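Local coordinates for purine nucleoside phosphorylase (Thermus thermophilus, PDB 1ODK), which probably catalyses the reversible phosphorolysis of purine nucleosides, releasing the free base and a ribose 1-phosphate, at residues E102-G114 / Y146-A158. Residues are numbered along the deposited sequence; the frame is centred on the assembly and turned at random.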
loop_
_atom_site.group_PDB
_atom_site.type_symbol
_atom_site.label_atom_id
_atom_site.label_comp_id
_atom_site.label_asym_id
_atom_site.label_seq_id
_atom_site.Cartn_x
_atom_site.Cartn_y
_atom_site.Cartn_z
ATOM N N GLU B 102 10.311 -23.323 -26.065
ATOM C CA GLU B 102 11.235 -23.652 -24.987
ATOM C C GLU B 102 10.423 -23.887 -23.711
ATOM O O GLU B 102 9.344 -23.319 -23.539
ATOM C CB GLU B 102 12.228 -22.505 -24.781
ATOM C CG GLU B 102 13.545 -22.937 -24.154
ATOM C CD GLU B 102 14.554 -21.805 -24.080
ATOM O OE1 GLU B 102 14.493 -20.897 -24.940
ATOM O OE2 GLU B 102 15.414 -21.831 -23.173
ATOM N N LEU B 103 10.931 -24.728 -22.822
ATOM C CA LEU B 103 10.218 -25.018 -21.587
ATOM C C LEU B 103 10.799 -24.251 -20.410
ATOM O O LEU B 103 11.979 -23.893 -20.401
ATOM C CB LEU B 103 10.269 -26.517 -21.282
ATOM C CG LEU B 103 9.768 -27.465 -22.377
ATOM C CD1 LEU B 103 9.817 -28.890 -21.857
ATOM C CD2 LEU B 103 8.341 -27.092 -22.795
ATOM N N ILE B 104 9.956 -23.995 -19.419
ATOM C CA ILE B 104 10.389 -23.305 -18.214
ATOM C C ILE B 104 9.887 -24.073 -17.004
ATOM O O ILE B 104 8.678 -24.297 -16.865
ATOM C CB ILE B 104 9.814 -21.875 -18.123
ATOM C CG1 ILE B 104 10.367 -20.999 -19.248
ATOM C CG2 ILE B 104 10.161 -21.271 -16.765
ATOM C CD1 ILE B 104 9.711 -19.615 -19.321
ATOM N N VAL B 105 10.806 -24.515 -16.150
ATOM C CA VAL B 105 10.406 -25.200 -14.926
ATOM C C VAL B 105 10.363 -24.073 -13.907
ATOM O O VAL B 105 11.401 -23.497 -13.569
ATOM C CB VAL B 105 11.434 -26.248 -14.469
ATOM C CG1 VAL B 105 10.989 -26.846 -13.133
ATOM C CG2 VAL B 105 11.558 -27.346 -15.519
ATOM N N ALA B 106 9.165 -23.757 -13.431
ATOM C CA ALA B 106 8.982 -22.655 -12.496
ATOM C C ALA B 106 9.564 -22.870 -11.110
ATOM O O ALA B 106 9.045 -23.656 -10.319
ATOM C CB ALA B 106 7.494 -22.307 -12.389
ATOM N N GLN B 107 10.638 -22.146 -10.814
ATOM C CA GLN B 107 11.283 -22.244 -9.510
ATOM C C GLN B 107 10.475 -21.439 -8.497
ATOM O O GLN B 107 10.496 -21.713 -7.293
ATOM C CB GLN B 107 12.717 -21.706 -9.596
ATOM C CG GLN B 107 13.368 -21.467 -8.243
ATOM C CD GLN B 107 14.772 -20.901 -8.363
ATOM O OE1 GLN B 107 15.067 -20.134 -9.282
ATOM N NE2 GLN B 107 15.645 -21.271 -7.427
ATOM N N GLY B 108 9.754 -20.445 -9.001
ATOM C CA GLY B 108 8.930 -19.608 -8.150
ATOM C C GLY B 108 8.061 -18.730 -9.030
ATOM O O GLY B 108 8.251 -18.692 -10.245
ATOM N N ALA B 109 7.108 -18.026 -8.431
ATOM C CA ALA B 109 6.231 -17.154 -9.204
ATOM C C ALA B 109 6.016 -15.811 -8.516
ATOM O O ALA B 109 5.512 -15.760 -7.399
ATOM C CB ALA B 109 4.889 -17.838 -9.434
ATOM N N VAL B 110 6.415 -14.729 -9.177
ATOM C CA VAL B 110 6.219 -13.393 -8.615
ATOM C C VAL B 110 4.706 -13.200 -8.558
ATOM O O VAL B 110 4.023 -13.318 -9.571
ATOM C CB VAL B 110 6.869 -12.309 -9.506
ATOM C CG1 VAL B 110 6.513 -10.918 -9.000
ATOM C CG2 VAL B 110 8.382 -12.487 -9.501
ATOM N N PRO B 111 4.163 -12.916 -7.364
ATOM C CA PRO B 111 2.716 -12.732 -7.234
ATOM C C PRO B 111 2.180 -11.350 -7.606
ATOM O O PRO B 111 2.018 -10.487 -6.744
ATOM C CB PRO B 111 2.465 -13.084 -5.776
ATOM C CG PRO B 111 3.674 -12.503 -5.100
ATOM C CD PRO B 111 4.828 -12.846 -6.046
ATOM N N LEU B 112 1.896 -11.152 -8.889
ATOM C CA LEU B 112 1.355 -9.879 -9.359
ATOM C C LEU B 112 -0.166 -9.980 -9.473
ATOM O O LEU B 112 -0.808 -9.144 -10.111
ATOM C CB LEU B 112 1.937 -9.525 -10.730
ATOM C CG LEU B 112 3.458 -9.389 -10.832
ATOM C CD1 LEU B 112 3.823 -8.966 -12.248
ATOM C CD2 LEU B 112 3.958 -8.366 -9.820
ATOM N N ASP B 113 -0.731 -11.001 -8.834
ATOM C CA ASP B 113 -2.170 -11.258 -8.884
ATOM C C ASP B 113 -2.912 -10.933 -7.584
ATOM O O ASP B 113 -2.331 -10.958 -6.496
ATOM C CB ASP B 113 -2.402 -12.729 -9.222
ATOM C CG ASP B 113 -2.033 -13.641 -8.077
ATOM O OD1 ASP B 113 -2.934 -14.341 -7.573
ATOM O OD2 ASP B 113 -0.847 -13.650 -7.676
ATOM N N GLY B 114 -4.209 -10.662 -7.703
ATOM C CA GLY B 114 -5.007 -10.332 -6.533
ATOM C C GLY B 114 -5.538 -11.515 -5.740
ATOM O O GLY B 114 -6.006 -11.350 -4.615
ATOM N N TYR B 146 14.894 -31.767 -23.831
ATOM C CA TYR B 146 14.248 -30.656 -24.529
ATOM C C TYR B 146 14.772 -29.325 -23.996
ATOM O O TYR B 146 14.982 -29.176 -22.794
ATOM C CB TYR B 146 12.727 -30.706 -24.339
ATOM C CG TYR B 146 12.077 -31.994 -24.795
ATOM C CD1 TYR B 146 12.278 -32.480 -26.086
ATOM C CD2 TYR B 146 11.241 -32.716 -23.940
ATOM C CE1 TYR B 146 11.666 -33.656 -26.515
ATOM C CE2 TYR B 146 10.622 -33.891 -24.357
ATOM C CZ TYR B 146 10.839 -34.357 -25.648
ATOM O OH TYR B 146 10.230 -35.521 -26.064
ATOM N N PRO B 147 14.999 -28.344 -24.884
ATOM C CA PRO B 147 15.498 -27.036 -24.450
ATOM C C PRO B 147 14.609 -26.472 -23.345
ATOM O O PRO B 147 13.387 -26.407 -23.496
ATOM C CB PRO B 147 15.427 -26.208 -25.727
ATOM C CG PRO B 147 15.736 -27.222 -26.781
ATOM C CD PRO B 147 14.892 -28.400 -26.352
ATOM N N HIS B 148 15.220 -26.065 -22.239
ATOM C CA HIS B 148 14.455 -25.532 -21.120
ATOM C C HIS B 148 15.277 -24.611 -20.240
ATOM O O HIS B 148 16.505 -24.574 -20.328
ATOM C CB HIS B 148 13.931 -26.675 -20.253
ATOM C CG HIS B 148 15.013 -27.437 -19.556
ATOM N ND1 HIS B 148 15.897 -28.255 -20.226
ATOM C CD2 HIS B 148 15.385 -27.469 -18.253
ATOM C CE1 HIS B 148 16.767 -28.758 -19.367
ATOM N NE2 HIS B 148 16.478 -28.296 -18.164
ATOM N N ARG B 149 14.579 -23.876 -19.383
ATOM C CA ARG B 149 15.201 -22.962 -18.435
ATOM C C ARG B 149 14.556 -23.222 -17.077
ATOM O O ARG B 149 13.449 -23.760 -16.995
ATOM C CB ARG B 149 14.970 -21.502 -18.853
ATOM C CG ARG B 149 15.655 -21.082 -20.154
ATOM C CD ARG B 149 17.171 -21.145 -20.031
ATOM N NE ARG B 149 17.656 -20.307 -18.936
ATOM C CZ ARG B 149 17.680 -18.977 -18.961
ATOM N NH1 ARG B 149 17.253 -18.320 -20.033
ATOM N NH2 ARG B 149 18.107 -18.304 -17.899
ATOM N N VAL B 150 15.257 -22.853 -16.013
ATOM C CA VAL B 150 14.747 -23.036 -14.666
ATOM C C VAL B 150 14.817 -21.685 -13.957
ATOM O O VAL B 150 15.886 -21.079 -13.848
ATOM C CB VAL B 150 15.583 -24.082 -13.893
ATOM C CG1 VAL B 150 15.010 -24.292 -12.500
ATOM C CG2 VAL B 150 15.599 -25.400 -14.663
ATOM N N GLY B 151 13.673 -21.201 -13.492
ATOM C CA GLY B 151 13.672 -19.917 -12.820
ATOM C C GLY B 151 12.307 -19.338 -12.526
ATOM O O GLY B 151 11.302 -20.048 -12.451
ATOM N N LEU B 152 12.281 -18.021 -12.369
ATOM C CA LEU B 152 11.055 -17.310 -12.042
ATOM C C LEU B 152 10.132 -16.980 -13.193
ATOM O O LEU B 152 10.570 -16.707 -14.312
ATOM C CB LEU B 152 11.386 -15.985 -11.350
ATOM C CG LEU B 152 12.010 -15.983 -9.960
ATOM C CD1 LEU B 152 12.355 -14.542 -9.585
ATOM C CD2 LEU B 152 11.040 -16.601 -8.955
ATOM N N VAL B 153 8.839 -17.000 -12.888
ATOM C CA VAL B 153 7.821 -16.587 -13.836
ATOM C C VAL B 153 7.073 -15.552 -13.008
ATOM O O VAL B 153 7.306 -15.431 -11.804
ATOM C CB VAL B 153 6.837 -17.732 -14.247
ATOM C CG1 VAL B 153 7.583 -18.809 -15.024
ATOM C CG2 VAL B 153 6.142 -18.317 -13.019
ATOM N N ALA B 154 6.207 -14.783 -13.646
ATOM C CA ALA B 154 5.414 -13.801 -12.926
ATOM C C ALA B 154 3.966 -14.127 -13.254
ATOM O O ALA B 154 3.616 -14.267 -14.427
ATOM C CB ALA B 154 5.761 -12.378 -13.391
ATOM N N SER B 155 3.142 -14.282 -12.221
ATOM C CA SER B 155 1.722 -14.568 -12.404
ATOM C C SER B 155 0.981 -13.231 -12.327
ATOM O O SER B 155 0.967 -12.577 -11.279
ATOM C CB SER B 155 1.216 -15.510 -11.301
ATOM O OG SER B 155 1.932 -16.736 -11.290
ATOM N N GLU B 156 0.365 -12.827 -13.432
ATOM C CA GLU B 156 -0.349 -11.553 -13.476
ATOM C C GLU B 156 -1.847 -11.723 -13.695
ATOM O O GLU B 156 -2.313 -12.807 -14.054
ATOM C CB GLU B 156 0.224 -10.689 -14.596
ATOM C CG GLU B 156 0.089 -11.336 -15.954
ATOM C CD GLU B 156 0.567 -10.448 -17.070
ATOM O OE1 GLU B 156 0.595 -10.917 -18.224
ATOM O OE2 GLU B 156 0.907 -9.279 -16.792
ATOM N N ASP B 157 -2.585 -10.633 -13.491
ATOM C CA ASP B 157 -4.040 -10.606 -13.652
ATOM C C ASP B 157 -4.488 -9.969 -14.964
ATOM O O ASP B 157 -5.424 -10.449 -15.604
ATOM C CB ASP B 157 -4.691 -9.819 -12.505
ATOM C CG ASP B 157 -4.860 -10.639 -11.242
ATOM O OD1 ASP B 157 -5.152 -10.037 -10.187
ATOM O OD2 ASP B 157 -4.713 -11.878 -11.299
ATOM N N ALA B 158 -3.827 -8.879 -15.354
ATOM C CA ALA B 158 -4.190 -8.148 -16.571
ATOM C C ALA B 158 -3.294 -8.426 -17.777
ATOM O O ALA B 158 -2.343 -7.692 -18.050
ATOM C CB ALA B 158 -4.225 -6.643 -16.281
HETATM O O HOH W 1 17.701 -23.579 -23.117
#
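L103 N donates to P147 O and L103 O then accepts from R149 N, the first rungs of a ladder of backbone hydrogen bonds between parallel strands that illustrates how two neighbouring strands can bend together without parting. R149 brackets I104, its N donating to L103 O and its O accepting from V105 N. At the corner, Q107 N reaches G151 O at 2.7 Å, lying 40° out of the carbonyl plane, and the ladder resumes from G108 to L112. V153 spans this bend: its CG1 meets I104 CG2 at 4.0 Å, and with CG1 anti to the carbonyl carbon (chi1 -66°), CG2 falls between the backbone N and carbonyl carbon, 3.5 Å from G108 O and also touching A109 CB.

E102 lies at the start of the strand pair, its side chain crossing that of R149. From CB the extended chain takes CG over P147 O (3.5 Å) and CD past R149 CG. OE2 then lies 3.1 Å from R149 CG and accepts from a water that also donates to H148 O, whereas OE1 turns to A99 N. The glutamate thus meets the arginine's aliphatic part, OE2 staying 5.0 Å from R149 NE.

At the far end D157 OD1 accepts from G114 N at 2.7 Å on its syn side, 30° out of the carboxylate plane, and OD2 rests against D113 CB. With an alanine at D157, the G114 N-H would probably lose this acceptor, weakening the tie to the start of helix 114-120, where D113 is the N-cap. Q107 bonds to P129 and R190 of a second subunit, and Q118 of a third binds D157 N. The arrangement is a beta-alpha-beta unit, helix 131-144 packing on V105 and V150, within the mixed, curled sheet of the alpha/beta fold of the phosphorylase superfamily, here in a six-chain assembly.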